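Local coordinates for coiled-coil quantitatively-enriched protein 1 (Schizosaccharomyces pombe, PDB 7CUJ) that acts as a molecular adaptor linking telomeres to the meiotic centrosome component pcp1, and is required for telomere length regulation and chromosome segregation, at residues F106-F111 and K140-D145; Y118-F123 and N295-S300; L55-A60 and G215-A220. All blocks are in the same frame, centred on the assembly; numbering follows the deposited sequence.

Overall arrangement
The three contacts lie in one fragment of a longer protein. The fragment holds a six-stranded parallel sheet flanked by helices. Along the chain, contact 3 opens first and closes after both segments of contact 1. The segments of contact 2 alternate with those of contacts 1 and 3. Contacts 1 and 2 have centres about 16 Å apart and touch through the rings of Phe111 and Phe122. Contact 3 is buried on the opposite side of the chain's centre, about 27 Å from contact 1 and 29 Å from contact 2, centre to centre. Contacts 2 and 3 join parts of the chain more than 150 residues apart. Contact 1 joins two helices flanking strand 121-126 in sequence.

Contact 1 of 3, residues F106-F111 and K140-D145; sequences FLQELF and KSQNID
One face of the Phe111 ring carries the CG2 methyl of Ile144. The methyl carbon stands 4.0 Å from the ring centroid and 19° off the ring normal, a CH-pi contact. It is displaced toward the CG side of the ring, where Ile144 CG2 comes to 3.8 Å from Phe111 CG. The ring also meets the ring of Phe122 of strand 121-126, nearly perpendicular to it. Ile144 CD1 lies 3.7 Å from Phe111 CB, so both branches lie against the same side of Phe111, CD1 at CB and CG2 over the ring. With CG1 anti to the carbonyl carbon (chi1 -56°) and CG2 anti to the backbone N, both branches face the phenylalanine. The two side chains cross at about a right angle.

The amides of Gln108 and Gln142 also come close. Gln108 NE2 is 3.2 Å from Gln142 OE1, and the amide planes are 32° apart. Gln108 reaches across with an extended chain, whereas Gln142 is bent at its second torsion. Gln142 NE2 turns back to donate to Ser141 OG at 3.3 Å, which would help to fix the rotation of the amide.

The loop that presents Ile144 leaves its helix through a Schellman motif. Asn143, with positive phi, is the C-prime residue, and Asn143 N bonds to Lys140 O at 2.9 Å. The contact thus joins helix 102-112 to the C-terminal end of helix 129-141. Leu107 and Gln108 also touch this second helix, on Leu135 and Trp138. Phe106 and Leu110 pack against helix 275-294, and Asp145 leads on toward strand 146-148.

Contact 2 of 3, residues Y118-F123 and N295-S300; sequences YSKTFF and NGENFS
Lys120 and Glu297 form a salt bridge that holds the loop 295-300 to the segment leading into strand 121-126. Lys120 NZ lies 2.9 Å from Glu297 OE2. It also donates a weak hydrogen bond to Glu297 OE1, at 3.1 Å, so the ammonium group straddles both carboxylate oxygens. The two side chains come from opposite directions. Lys120 is extended throughout, with CG anti to the backbone N (chi1 -173°). Glu297 starts with CG between its backbone N and carbonyl carbon (chi1 58°), then runs out straight to meet the lysine.

Tyr118 comes in beside the carboxylate. Its OH is 4.2 Å from Glu297 OE1, too far for a hydrogen bond. The ring and carboxylate planes are nearly coplanar, 23° apart. The contact buries this hydroxyl without giving it a polar partner in the model. The buried area is small, and the charge pair carries most of the contact.

Around this surface pair, Lys120 lies on Ala185 of the adjoining strand 184-188 and on Leu183 just before it. Glu297 rests on Leu207 and on Trp292 of helix 275-294, while Tyr118 packs on Leu293 of that helix. The bridge therefore ties the loop after helix 275-294 to the central sheet.

Contact 3 of 3, residues L55-A60 and G215-A220; sequences LFIQSA and GSIEHA
A water joins the two backbones at Ala60 and Ile217. It donates to Ala60 O at 2.8 Å and accepts from Ile217 N at 3.1 Å. One water thus serves a carbonyl of helix 47-65 and an amide in the first turn of helix 217-223. Ser216 is the N-cap of this second helix, its OG accepting from Glu218 N at 3.2 Å.

Beside the water, Ile217 fills the contact with its two branches. Its CG2 lies 3.8 Å from Ala60 CB, against the small side chain and backbone of the alanine. Its longer branch, with CG1 anti to the backbone N (chi1 -170°), carries CD1 to Ile57. There Ile217 CD1 is 3.6 Å from Ile57 CG2, and the two isoleucines cross at about a right angle. An alanine in place of Ile217 would probably open a gap beside Ala60 and leave the CG2 methyl of Ile57 without this apolar partner.

Elsewhere on helix 47-65, Leu55 and Ser59 pack on apolar side chains of another protein chain, which places this helix at a chain interface of the assembly.

Helix 232-243 borders the apolar patch, with Val240 on Ile217 and Leu233 on Ile57. Leu29 of helix 20-32 packs on Ala60. The contact thus sets helix 47-65 against the start of helix 217-223, just beyond strand 208-213.

Contact 1 of 3, residues F106-F111 and K140-D145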
loop_
_atom_site.group_PDB
_atom_site.type_symbol
_atom_site.label_atom_id
_atom_site.label_comp_id
_atom_site.label_asym_id
_atom_site.label_seq_id
_atom_site.Cartn_x
_atom_site.Cartn_y
_atom_site.Cartn_z
ATOM N N PHE A 106 3.041 -35.730 -5.536
ATOM C CA PHE A 106 1.862 -36.565 -5.373
ATOM C C PHE A 106 1.637 -37.402 -6.631
ATOM O O PHE A 106 1.457 -38.614 -6.539
ATOM C CB PHE A 106 0.622 -35.733 -5.032
ATOM C CG PHE A 106 -0.667 -36.511 -5.078
ATOM C CD1 PHE A 106 -1.073 -37.280 -3.995
ATOM C CD2 PHE A 106 -1.463 -36.503 -6.217
ATOM C CE1 PHE A 106 -2.252 -38.011 -4.043
ATOM C CE2 PHE A 106 -2.640 -37.237 -6.265
ATOM C CZ PHE A 106 -3.032 -37.990 -5.178
ATOM N N LEU A 107 1.656 -36.740 -7.793
ATOM C CA LEU A 107 1.355 -37.384 -9.062
ATOM C C LEU A 107 2.401 -38.451 -9.378
ATOM O O LEU A 107 2.065 -39.502 -9.921
ATOM C CB LEU A 107 1.273 -36.322 -10.164
ATOM C CG LEU A 107 0.014 -35.452 -10.145
ATOM C CD1 LEU A 107 0.149 -34.286 -11.109
ATOM C CD2 LEU A 107 -1.229 -36.268 -10.469
ATOM N N GLN A 108 3.660 -38.178 -9.016
ATOM C CA GLN A 108 4.758 -39.109 -9.228
ATOM C C GLN A 108 4.529 -40.370 -8.399
ATOM O O GLN A 108 4.589 -41.478 -8.927
ATOM C CB GLN A 108 6.087 -38.459 -8.838
ATOM C CG GLN A 108 7.312 -39.288 -9.203
ATOM C CD GLN A 108 8.476 -39.007 -8.285
ATOM O OE1 GLN A 108 8.505 -39.438 -7.135
ATOM N NE2 GLN A 108 9.456 -38.281 -8.795
ATOM N N GLU A 109 4.262 -40.177 -7.101
ATOM C CA GLU A 109 4.181 -41.264 -6.138
ATOM C C GLU A 109 2.894 -42.060 -6.335
ATOM O O GLU A 109 2.826 -43.221 -5.938
ATOM C CB GLU A 109 4.287 -40.739 -4.704
ATOM C CG GLU A 109 5.639 -40.132 -4.365
ATOM C CD GLU A 109 6.822 -41.086 -4.297
ATOM O OE1 GLU A 109 6.604 -42.305 -4.118
ATOM O OE2 GLU A 109 7.967 -40.600 -4.414
ATOM N N LEU A 110 1.882 -41.429 -6.947
ATOM C CA LEU A 110 0.621 -42.102 -7.218
ATOM C C LEU A 110 0.848 -43.229 -8.223
ATOM O O LEU A 110 0.475 -44.369 -7.961
ATOM C CB LEU A 110 -0.416 -41.097 -7.732
ATOM C CG LEU A 110 -1.811 -41.666 -8.001
ATOM C CD1 LEU A 110 -2.505 -42.067 -6.707
ATOM C CD2 LEU A 110 -2.664 -40.673 -8.777
ATOM N N PHE A 111 1.472 -42.896 -9.360
ATOM C CA PHE A 111 1.691 -43.846 -10.440
ATOM C C PHE A 111 2.773 -44.856 -10.060
ATOM O O PHE A 111 2.755 -45.989 -10.536
ATOM C CB PHE A 111 1.989 -43.117 -11.753
ATOM C CG PHE A 111 0.799 -42.407 -12.348
ATOM C CD1 PHE A 111 -0.220 -43.118 -12.962
ATOM C CD2 PHE A 111 0.694 -41.025 -12.288
ATOM C CE1 PHE A 111 -1.317 -42.465 -13.504
ATOM C CE2 PHE A 111 -0.404 -40.372 -12.829
ATOM C CZ PHE A 111 -1.407 -41.093 -13.436
ATOM N N LYS A 140 6.643 -38.566 -18.262
ATOM C CA LYS A 140 7.252 -39.432 -19.260
ATOM C C LYS A 140 8.643 -39.844 -18.784
ATOM O O LYS A 140 9.018 -41.009 -18.887
ATOM C CB LYS A 140 7.357 -38.712 -20.607
ATOM C CG LYS A 140 6.052 -38.532 -21.372
ATOM C CD LYS A 140 6.221 -37.678 -22.612
ATOM C CE LYS A 140 4.925 -37.440 -23.357
ATOM N NZ LYS A 140 5.127 -36.644 -24.590
ATOM N N SER A 141 9.378 -38.863 -18.244
ATOM C CA SER A 141 10.734 -39.017 -17.739
ATOM C C SER A 141 10.818 -40.111 -16.675
ATOM O O SER A 141 11.874 -40.715 -16.500
ATOM C CB SER A 141 11.248 -37.695 -17.219
ATOM O OG SER A 141 12.065 -37.871 -16.070
ATOM N N GLN A 142 9.709 -40.346 -15.961
ATOM C CA GLN A 142 9.672 -41.305 -14.865
ATOM C C GLN A 142 8.950 -42.581 -15.299
ATOM O O GLN A 142 8.518 -43.364 -14.452
ATOM C CB GLN A 142 8.995 -40.705 -13.626
ATOM C CG GLN A 142 9.570 -39.373 -13.157
ATOM C CD GLN A 142 10.899 -39.493 -12.451
ATOM O OE1 GLN A 142 10.968 -39.628 -11.231
ATOM N NE2 GLN A 142 11.975 -39.437 -13.221
ATOM N N ASN A 143 8.829 -42.781 -16.620
ATOM C CA ASN A 143 8.201 -43.953 -17.220
ATOM C C ASN A 143 6.715 -44.019 -16.867
ATOM O O ASN A 143 6.233 -45.053 -16.403
ATOM C CB ASN A 143 8.917 -45.262 -16.860
ATOM C CG ASN A 143 10.330 -45.355 -17.393
ATOM O OD1 ASN A 143 10.628 -44.860 -18.478
ATOM N ND2 ASN A 143 11.206 -45.999 -16.639
ATOM N N ILE A 144 5.997 -42.912 -17.094
ATOM C CA ILE A 144 4.549 -42.879 -16.956
ATOM C C ILE A 144 3.954 -42.452 -18.296
ATOM O O ILE A 144 4.365 -41.442 -18.864
ATOM C CB ILE A 144 4.106 -41.959 -15.794
ATOM C CG1 ILE A 144 4.756 -42.356 -14.464
ATOM C CG2 ILE A 144 2.587 -41.910 -15.682
ATOM C CD1 ILE A 144 4.755 -41.264 -13.416
ATOM N N ASP A 145 2.988 -43.239 -18.786
ATOM C CA ASP A 145 2.380 -43.025 -20.091
ATOM C C ASP A 145 1.427 -41.832 -20.026
ATOM O O ASP A 145 0.214 -41.999 -19.902
ATOM C CB ASP A 145 1.733 -44.312 -20.618
ATOM C CG ASP A 145 1.079 -44.172 -21.985
ATOM O OD1 ASP A 145 1.490 -43.275 -22.749
ATOM O OD2 ASP A 145 0.161 -44.960 -22.274
#

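Contact 2 of 3, residues Y118-F123 and N295-S300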
loop_
_atom_site.group_PDB
_atom_site.type_symbol
_atom_site.label_atom_id
_atom_site.label_comp_id
_atom_site.label_asym_id
_atom_site.label_seq_id
_atom_site.Cartn_x
_atom_site.Cartn_y
_atom_site.Cartn_z
ATOM N N TYR A 118 -3.086 -51.522 -12.750
ATOM C CA TYR A 118 -4.205 -50.608 -12.921
ATOM C C TYR A 118 -4.290 -50.160 -14.378
ATOM O O TYR A 118 -3.265 -49.897 -15.006
ATOM C CB TYR A 118 -4.023 -49.408 -11.989
ATOM C CG TYR A 118 -5.196 -48.464 -11.887
ATOM C CD1 TYR A 118 -6.240 -48.710 -11.007
ATOM C CD2 TYR A 118 -5.250 -47.305 -12.648
ATOM C CE1 TYR A 118 -7.315 -47.842 -10.896
ATOM C CE2 TYR A 118 -6.316 -46.424 -12.545
ATOM C CZ TYR A 118 -7.353 -46.693 -11.669
ATOM O OH TYR A 118 -8.408 -45.832 -11.564
ATOM N N SER A 119 -5.521 -50.069 -14.901
ATOM C CA SER A 119 -5.739 -49.733 -16.300
ATOM C C SER A 119 -7.035 -48.945 -16.501
ATOM O O SER A 119 -7.930 -49.381 -17.225
ATOM C CB SER A 119 -5.675 -50.963 -17.180
ATOM O OG SER A 119 -6.640 -51.927 -16.784
ATOM N N LYS A 120 -7.114 -47.774 -15.855
ATOM C CA LYS A 120 -8.125 -46.768 -16.141
ATOM C C LYS A 120 -7.411 -45.519 -16.650
ATOM O O LYS A 120 -6.281 -45.246 -16.249
ATOM C CB LYS A 120 -8.947 -46.468 -14.883
ATOM C CG LYS A 120 -10.147 -45.546 -15.062
ATOM C CD LYS A 120 -10.712 -45.058 -13.744
ATOM C CE LYS A 120 -12.177 -44.683 -13.816
ATOM N NZ LYS A 120 -12.700 -44.255 -12.498
ATOM N N THR A 121 -8.078 -44.772 -17.536
ATOM C CA THR A 121 -7.483 -43.609 -18.177
ATOM C C THR A 121 -7.775 -42.362 -17.342
ATOM O O THR A 121 -8.937 -42.029 -17.112
ATOM C CB THR A 121 -7.975 -43.467 -19.625
ATOM O OG1 THR A 121 -9.389 -43.261 -19.600
ATOM C CG2 THR A 121 -7.653 -44.670 -20.486
ATOM N N PHE A 122 -6.712 -41.681 -16.892
ATOM C CA PHE A 122 -6.853 -40.455 -16.122
ATOM C C PHE A 122 -6.967 -39.245 -17.043
ATOM O O PHE A 122 -6.326 -39.188 -18.090
ATOM C CB PHE A 122 -5.668 -40.242 -15.177
ATOM C CG PHE A 122 -5.713 -41.046 -13.904
ATOM C CD1 PHE A 122 -6.690 -40.815 -12.947
ATOM C CD2 PHE A 122 -4.769 -42.029 -13.659
ATOM C CE1 PHE A 122 -6.726 -41.559 -11.776
ATOM C CE2 PHE A 122 -4.803 -42.771 -12.488
ATOM C CZ PHE A 122 -5.783 -42.537 -11.550
ATOM N N PHE A 123 -7.797 -38.285 -16.618
ATOM C CA PHE A 123 -7.832 -36.940 -17.166
ATOM C C PHE A 123 -7.392 -35.963 -16.081
ATOM O O PHE A 123 -8.002 -35.910 -15.015
ATOM C CB PHE A 123 -9.250 -36.570 -17.609
ATOM C CG PHE A 123 -9.546 -36.798 -19.068
ATOM C CD1 PHE A 123 -9.253 -35.823 -20.011
ATOM C CD2 PHE A 123 -10.127 -37.982 -19.499
ATOM C CE1 PHE A 123 -9.528 -36.030 -21.356
ATOM C CE2 PHE A 123 -10.403 -38.188 -20.843
ATOM C CZ PHE A 123 -10.103 -37.212 -21.768
ATOM N N ASN A 295 -8.951 -50.664 -5.360
ATOM C CA ASN A 295 -10.022 -51.398 -4.705
ATOM C C ASN A 295 -11.382 -50.799 -5.068
ATOM O O ASN A 295 -12.251 -50.664 -4.209
ATOM C CB ASN A 295 -9.817 -51.470 -3.185
ATOM C CG ASN A 295 -8.443 -51.950 -2.762
ATOM O OD1 ASN A 295 -7.633 -52.366 -3.590
ATOM N ND2 ASN A 295 -8.168 -51.889 -1.469
ATOM N N GLY A 296 -11.556 -50.428 -6.342
ATOM C CA GLY A 296 -12.866 -50.154 -6.917
ATOM C C GLY A 296 -13.475 -48.818 -6.494
ATOM O O GLY A 296 -14.684 -48.631 -6.614
ATOM N N GLU A 297 -12.625 -47.896 -6.020
ATOM C CA GLU A 297 -12.986 -46.528 -5.658
ATOM C C GLU A 297 -14.285 -46.472 -4.847
ATOM O O GLU A 297 -15.274 -45.876 -5.275
ATOM C CB GLU A 297 -12.897 -45.568 -6.854
ATOM C CG GLU A 297 -13.762 -45.927 -8.055
ATOM C CD GLU A 297 -13.306 -45.321 -9.375
ATOM O OE1 GLU A 297 -12.150 -45.572 -9.776
ATOM O OE2 GLU A 297 -14.105 -44.596 -10.002
ATOM N N ASN A 298 -14.247 -47.072 -3.649
ATOM C CA ASN A 298 -15.354 -47.066 -2.702
ATOM C C ASN A 298 -15.515 -45.680 -2.078
ATOM O O ASN A 298 -14.578 -45.155 -1.482
ATOM C CB ASN A 298 -15.116 -48.059 -1.562
ATOM C CG ASN A 298 -15.255 -49.506 -1.979
ATOM O OD1 ASN A 298 -16.360 -50.042 -2.014
ATOM N ND2 ASN A 298 -14.140 -50.152 -2.279
ATOM N N PHE A 299 -16.724 -45.117 -2.182
ATOM C CA PHE A 299 -17.049 -43.854 -1.538
ATOM C C PHE A 299 -16.892 -43.991 -0.023
ATOM O O PHE A 299 -16.454 -43.057 0.643
ATOM C CB PHE A 299 -18.456 -43.392 -1.933
ATOM C CG PHE A 299 -18.893 -42.077 -1.331
ATOM C CD1 PHE A 299 -18.230 -40.896 -1.639
ATOM C CD2 PHE A 299 -19.976 -42.015 -0.465
ATOM C CE1 PHE A 299 -18.631 -39.686 -1.086
ATOM C CE2 PHE A 299 -20.379 -40.804 0.084
ATOM C CZ PHE A 299 -19.706 -39.642 -0.224
ATOM N N SER A 300 -17.209 -45.187 0.490
ATOM C CA SER A 300 -17.335 -45.458 1.913
ATOM C C SER A 300 -15.980 -45.716 2.571
ATOM O O SER A 300 -15.880 -45.677 3.794
ATOM C CB SER A 300 -18.263 -46.622 2.143
ATOM O OG SER A 300 -17.731 -47.809 1.567
#

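Contact 3 of 3, residues L55-A60 and G215-A220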
loop_
_atom_site.group_PDB
_atom_site.type_symbol
_atom_site.label_atom_id
_atom_site.label_comp_id
_atom_site.label_asym_id
_atom_site.label_seq_id
_atom_site.Cartn_x
_atom_site.Cartn_y
_atom_site.Cartn_z
ATOM N N LEU A 55 -5.964 -9.363 -9.324
ATOM C CA LEU A 55 -4.559 -9.660 -9.558
ATOM C C LEU A 55 -3.972 -10.401 -8.356
ATOM O O LEU A 55 -3.148 -11.299 -8.526
ATOM C CB LEU A 55 -3.797 -8.364 -9.857
ATOM C CG LEU A 55 -2.294 -8.516 -10.084
ATOM C CD1 LEU A 55 -1.992 -9.332 -11.338
ATOM C CD2 LEU A 55 -1.607 -7.156 -10.137
ATOM N N PHE A 56 -4.412 -10.018 -7.149
ATOM C CA PHE A 56 -4.019 -10.703 -5.928
ATOM C C PHE A 56 -4.452 -12.165 -5.998
ATOM O O PHE A 56 -3.666 -13.065 -5.712
ATOM C CB PHE A 56 -4.629 -10.049 -4.683
ATOM C CG PHE A 56 -4.454 -10.873 -3.434
ATOM C CD1 PHE A 56 -3.236 -10.900 -2.767
ATOM C CD2 PHE A 56 -5.488 -11.661 -2.946
ATOM C CE1 PHE A 56 -3.064 -11.678 -1.632
ATOM C CE2 PHE A 56 -5.314 -12.440 -1.813
ATOM C CZ PHE A 56 -4.102 -12.449 -1.157
ATOM N N ILE A 57 -5.713 -12.382 -6.384
ATOM C CA ILE A 57 -6.283 -13.714 -6.464
ATOM C C ILE A 57 -5.526 -14.543 -7.501
ATOM O O ILE A 57 -5.216 -15.705 -7.243
ATOM C CB ILE A 57 -7.805 -13.648 -6.718
ATOM C CG1 ILE A 57 -8.542 -13.168 -5.462
ATOM C CG2 ILE A 57 -8.340 -14.988 -7.215
ATOM C CD1 ILE A 57 -9.943 -12.657 -5.722
ATOM N N GLN A 58 -5.214 -13.931 -8.654
ATOM C CA GLN A 58 -4.524 -14.617 -9.736
ATOM C C GLN A 58 -3.147 -15.075 -9.262
ATOM O O GLN A 58 -2.771 -16.228 -9.470
ATOM C CB GLN A 58 -4.426 -13.735 -10.984
ATOM C CG GLN A 58 -3.864 -14.459 -12.203
ATOM C CD GLN A 58 -4.688 -15.665 -12.587
ATOM O OE1 GLN A 58 -5.858 -15.551 -12.956
ATOM N NE2 GLN A 58 -4.083 -16.842 -12.497
ATOM N N SER A 59 -2.416 -14.165 -8.606
ATOM C CA SER A 59 -1.085 -14.429 -8.077
ATOM C C SER A 59 -1.113 -15.574 -7.067
ATOM O O SER A 59 -0.184 -16.376 -7.026
ATOM C CB SER A 59 -0.507 -13.190 -7.447
ATOM O OG SER A 59 -0.515 -12.109 -8.359
ATOM N N ALA A 60 -2.170 -15.619 -6.245
ATOM C CA ALA A 60 -2.322 -16.637 -5.220
ATOM C C ALA A 60 -2.570 -17.996 -5.880
ATOM O O ALA A 60 -1.994 -19.005 -5.465
ATOM C CB ALA A 60 -3.427 -16.244 -4.269
ATOM N N GLY A 215 -4.075 -24.302 3.142
ATOM C CA GLY A 215 -3.826 -22.946 3.606
ATOM C C GLY A 215 -3.714 -21.938 2.463
ATOM O O GLY A 215 -3.443 -20.765 2.708
ATOM N N SER A 216 -3.929 -22.407 1.227
ATOM C CA SER A 216 -3.848 -21.568 0.041
ATOM C C SER A 216 -5.219 -20.966 -0.264
ATOM O O SER A 216 -6.176 -21.210 0.468
ATOM C CB SER A 216 -3.311 -22.351 -1.133
ATOM O OG SER A 216 -4.273 -23.282 -1.608
ATOM N N ILE A 217 -5.297 -20.191 -1.357
ATOM C CA ILE A 217 -6.550 -19.638 -1.851
ATOM C C ILE A 217 -7.481 -20.765 -2.295
ATOM O O ILE A 217 -8.698 -20.593 -2.293
ATOM C CB ILE A 217 -6.327 -18.609 -2.980
ATOM C CG1 ILE A 217 -7.628 -17.869 -3.306
ATOM C CG2 ILE A 217 -5.724 -19.265 -4.215
ATOM C CD1 ILE A 217 -7.444 -16.582 -4.066
ATOM N N GLU A 218 -6.891 -21.900 -2.688
ATOM C CA GLU A 218 -7.639 -23.063 -3.139
ATOM C C GLU A 218 -8.476 -23.591 -1.977
ATOM O O GLU A 218 -9.656 -23.890 -2.145
ATOM C CB GLU A 218 -6.689 -24.151 -3.644
ATOM C CG GLU A 218 -5.788 -23.723 -4.788
ATOM C CD GLU A 218 -5.071 -24.881 -5.468
ATOM O OE1 GLU A 218 -4.389 -25.661 -4.765
ATOM O OE2 GLU A 218 -5.204 -25.008 -6.699
ATOM N N HIS A 219 -7.846 -23.687 -0.801
ATOM C CA HIS A 219 -8.503 -24.090 0.432
ATOM C C HIS A 219 -9.644 -23.129 0.763
ATOM O O HIS A 219 -10.729 -23.568 1.139
ATOM C CB HIS A 219 -7.474 -24.168 1.567
ATOM C CG HIS A 219 -7.939 -24.925 2.765
ATOM N ND1 HIS A 219 -7.072 -25.305 3.771
ATOM C CD2 HIS A 219 -9.159 -25.379 3.121
ATOM C CE1 HIS A 219 -7.740 -25.954 4.703
ATOM N NE2 HIS A 219 -9.022 -26.014 4.325
ATOM N N ALA A 220 -9.385 -21.823 0.606
ATOM C CA ALA A 220 -10.350 -20.783 0.933
ATOM C C ALA A 220 -11.551 -20.842 -0.010
ATOM O O ALA A 220 -12.693 -20.756 0.436
ATOM C CB ALA A 220 -9.685 -19.426 0.911
HETATM O O HOH W 1 -2.640 -19.572 -2.821
#